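Local coordinates for nucleotide pyrophosphohydrolase (Bacillus cereus, PDB 5IE9), which probably hydrolyses nucleoside triphosphates to monophosphates and pyrophosphate, as a manganese-binding member of the MazG pyrophosphohydrolase family, at residues V73-A78 against I83-A88. Sequence-based numbering, arbitrary orientation.
Sequences VMICMA and IDLETA
Ala78 and Ile83 bring the backbones closest, their CA atoms 4.7 Å apart. Ile83 N donates to Ala78 O at 2.7 Å, a main-chain bond from the residue five places on. Leu85, at the start of helix 85-96, points its side chain toward helix 62-80. CG and both methyls gather round Ala78 CB, with Leu85 CG 3.8 Å from it. The methyl CD1 also reaches Ile75 CG1 at 3.8 Å, the two side chains crossing at about a right angle. In Leu85, chi1 of -68° puts CG anti to the carbonyl carbon, and chi2 of 166° then sets CD1 against Ile75 CG1. Asp84, facing away, serves as N-cap of helix 85-96: its OD2 receives Thr87 OG1 through the anti lone pair and Thr87 N from above the carboxylate plane. Gln10 of helix 6-17 bonds to Ile83 O and Leu85 N, tying the turn to a third helix, while Ile75 also packs on His89 of the second subunit. A short loop thus joins consecutive helices 62-80 and 85-96, with Asp84 N-capping the second, in the all-helical MazG fold.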
ATOM      1  N   VAL C  73       5.248  -4.968 -12.465  1.00 66.97           N
ATOM      2  CA  VAL C  73       4.644  -3.632 -12.484  1.00 66.53           C
ATOM      3  C   VAL C  73       5.734  -2.592 -12.237  1.00 67.55           C
ATOM      4  O   VAL C  73       5.728  -1.524 -12.852  1.00 69.40           O
ATOM      5  CB  VAL C  73       3.474  -3.499 -11.471  1.00 65.86           C
ATOM      6  CG1 VAL C  73       2.831  -2.116 -11.525  1.00 65.22           C
ATOM      7  CG2 VAL C  73       2.414  -4.557 -11.726  1.00 65.65           C
ATOM      8  N   MET C  74       6.681  -2.926 -11.361  1.00 67.94           N
ATOM      9  CA  MET C  74       7.850  -2.089 -11.125  1.00 68.60           C
ATOM     10  C   MET C  74       8.658  -1.865 -12.391  1.00 68.78           C
ATOM     11  O   MET C  74       9.021  -0.726 -12.691  1.00 69.09           O
ATOM     12  CB  MET C  74       8.730  -2.692 -10.048  1.00 72.78           C
ATOM     13  CG  MET C  74       8.388  -2.187  -8.668  1.00 79.10           C
ATOM     14  SD  MET C  74       9.306  -3.087  -7.413  1.00 89.46           S
ATOM     15  CE  MET C  74       8.165  -2.832  -6.061  1.00 93.19           C
ATOM     16  N   ILE C  75       8.918  -2.951 -13.131  1.00 67.58           N
ATOM     17  CA  ILE C  75       9.659  -2.885 -14.386  1.00 67.36           C
ATOM     18  C   ILE C  75       8.885  -2.021 -15.382  1.00 68.05           C
ATOM     19  O   ILE C  75       9.466  -1.143 -16.019  1.00 68.81           O
ATOM     20  CB  ILE C  75      10.011  -4.288 -14.944  1.00 68.32           C
ATOM     21  CG1 ILE C  75      11.100  -4.939 -14.078  1.00 67.71           C
ATOM     22  CG2 ILE C  75      10.511  -4.184 -16.379  1.00 69.86           C
ATOM     23  CD1 ILE C  75      11.287  -6.432 -14.276  1.00 67.88           C
ATOM     24  N   CYS C  76       7.576  -2.248 -15.470  1.00 68.13           N
ATOM     25  CA  CYS C  76       6.679  -1.409 -16.267  1.00 70.58           C
ATOM     26  C   CYS C  76       6.812   0.073 -15.914  1.00 71.78           C
ATOM     27  O   CYS C  76       7.030   0.900 -16.801  1.00 73.82           O
ATOM     28  CB  CYS C  76       5.231  -1.867 -16.118  1.00 69.51           C
ATOM     29  SG  CYS C  76       4.888  -3.415 -16.964  1.00 72.16           S
ATOM     30  N   MET C  77       6.707   0.386 -14.619  1.00 71.01           N
ATOM     31  CA  MET C  77       6.879   1.736 -14.096  1.00 71.79           C
ATOM     32  C   MET C  77       8.220   2.319 -14.567  1.00 72.27           C
ATOM     33  O   MET C  77       8.260   3.416 -15.139  1.00 73.27           O
ATOM     34  CB  MET C  77       6.769   1.702 -12.564  1.00 73.48           C
ATOM     35  CG  MET C  77       7.080   3.000 -11.828  1.00 77.27           C
ATOM     36  SD  MET C  77       5.701   4.155 -11.824  1.00 84.37           S
ATOM     37  CE  MET C  77       4.752   3.575 -10.416  1.00 80.80           C
ATOM     38  N   ALA C  78       9.294   1.557 -14.360  1.00 70.48           N
ATOM     39  CA  ALA C  78      10.647   1.993 -14.678  1.00 71.60           C
ATOM     40  C   ALA C  78      10.853   2.213 -16.179  1.00 74.42           C
ATOM     41  O   ALA C  78      11.493   3.187 -16.582  1.00 77.07           O
ATOM     42  CB  ALA C  78      11.662   1.005 -14.128  1.00 70.42           C
ATOM     43  N   ILE C  83      13.705   4.761 -16.792  1.00 84.09           N
ATOM     44  CA  ILE C  83      14.558   4.487 -15.635  1.00 82.44           C
ATOM     45  C   ILE C  83      15.155   3.079 -15.736  1.00 83.01           C
ATOM     46  O   ILE C  83      14.438   2.100 -15.990  1.00 81.25           O
ATOM     47  CB  ILE C  83      13.787   4.668 -14.301  1.00 78.63           C
ATOM     48  CG1 ILE C  83      13.337   6.126 -14.146  1.00 79.47           C
ATOM     49  CG2 ILE C  83      14.640   4.243 -13.107  1.00 76.69           C
ATOM     50  CD1 ILE C  83      12.235   6.348 -13.124  1.00 78.93           C
ATOM     51  N   ASP C  84      16.470   3.000 -15.540  1.00 85.48           N
ATOM     52  CA  ASP C  84      17.181   1.729 -15.482  1.00 87.08           C
ATOM     53  C   ASP C  84      17.333   1.290 -14.028  1.00 84.15           C
ATOM     54  O   ASP C  84      18.006   1.966 -13.245  1.00 84.45           O
ATOM     55  CB  ASP C  84      18.547   1.852 -16.171  1.00 92.23           C
ATOM     56  CG  ASP C  84      19.381   0.593 -16.044  1.00 95.42           C
ATOM     57  OD1 ASP C  84      18.946  -0.484 -16.521  1.00 96.88           O
ATOM     58  OD2 ASP C  84      20.475   0.685 -15.456  1.00 97.59           O
ATOM     59  N   LEU C  85      16.713   0.157 -13.683  1.00 81.43           N
ATOM     60  CA  LEU C  85      16.687  -0.348 -12.293  1.00 79.07           C
ATOM     61  C   LEU C  85      18.041  -0.839 -11.747  1.00 81.24           C
ATOM     62  O   LEU C  85      18.201  -0.973 -10.531  1.00 80.70           O
ATOM     63  CB  LEU C  85      15.616  -1.433 -12.105  1.00 75.62           C
ATOM     64  CG  LEU C  85      14.135  -1.058 -12.194  1.00 73.61           C
ATOM     65  CD1 LEU C  85      13.304  -2.321 -12.326  1.00 72.95           C
ATOM     66  CD2 LEU C  85      13.644  -0.225 -11.015  1.00 71.66           C
ATOM     67  N   GLU C  86      18.995  -1.114 -12.639  1.00 83.87           N
ATOM     68  CA  GLU C  86      20.371  -1.414 -12.245  1.00 85.44           C
ATOM     69  C   GLU C  86      21.017  -0.158 -11.665  1.00 85.80           C
ATOM     70  O   GLU C  86      21.652  -0.220 -10.606  1.00 85.69           O
ATOM     71  CB  GLU C  86      21.179  -1.949 -13.431  1.00 89.83           C
ATOM     72  CG  GLU C  86      22.585  -2.437 -13.084  1.00 93.39           C
ATOM     73  CD  GLU C  86      23.385  -2.930 -14.288  1.00 98.55           C
ATOM     74  OE1 GLU C  86      22.818  -3.070 -15.402  1.00 99.88           O
ATOM     75  OE2 GLU C  86      24.596  -3.189 -14.113  1.00101.21           O
ATOM     76  N   THR C  87      20.841   0.972 -12.360  1.00 85.50           N
ATOM     77  CA  THR C  87      21.281   2.283 -11.870  1.00 85.67           C
ATOM     78  C   THR C  87      20.604   2.595 -10.532  1.00 83.13           C
ATOM     79  O   THR C  87      21.284   2.940  -9.568  1.00 84.94           O
ATOM     80  CB  THR C  87      21.022   3.420 -12.892  1.00 86.54           C
ATOM     81  OG1 THR C  87      21.497   3.030 -14.186  1.00 88.19           O
ATOM     82  CG2 THR C  87      21.729   4.711 -12.477  1.00 88.61           C
ATOM     83  N   ALA C  88      19.281   2.436 -10.476  1.00 79.84           N
ATOM     84  CA  ALA C  88      18.495   2.677  -9.259  1.00 77.39           C
ATOM     85  C   ALA C  88      19.026   1.895  -8.053  1.00 77.47           C
ATOM     86  O   ALA C  88      19.191   2.461  -6.969  1.00 78.35           O
ATOM     87  CB  ALA C  88      17.028   2.358  -9.507  1.00 74.19           C
TER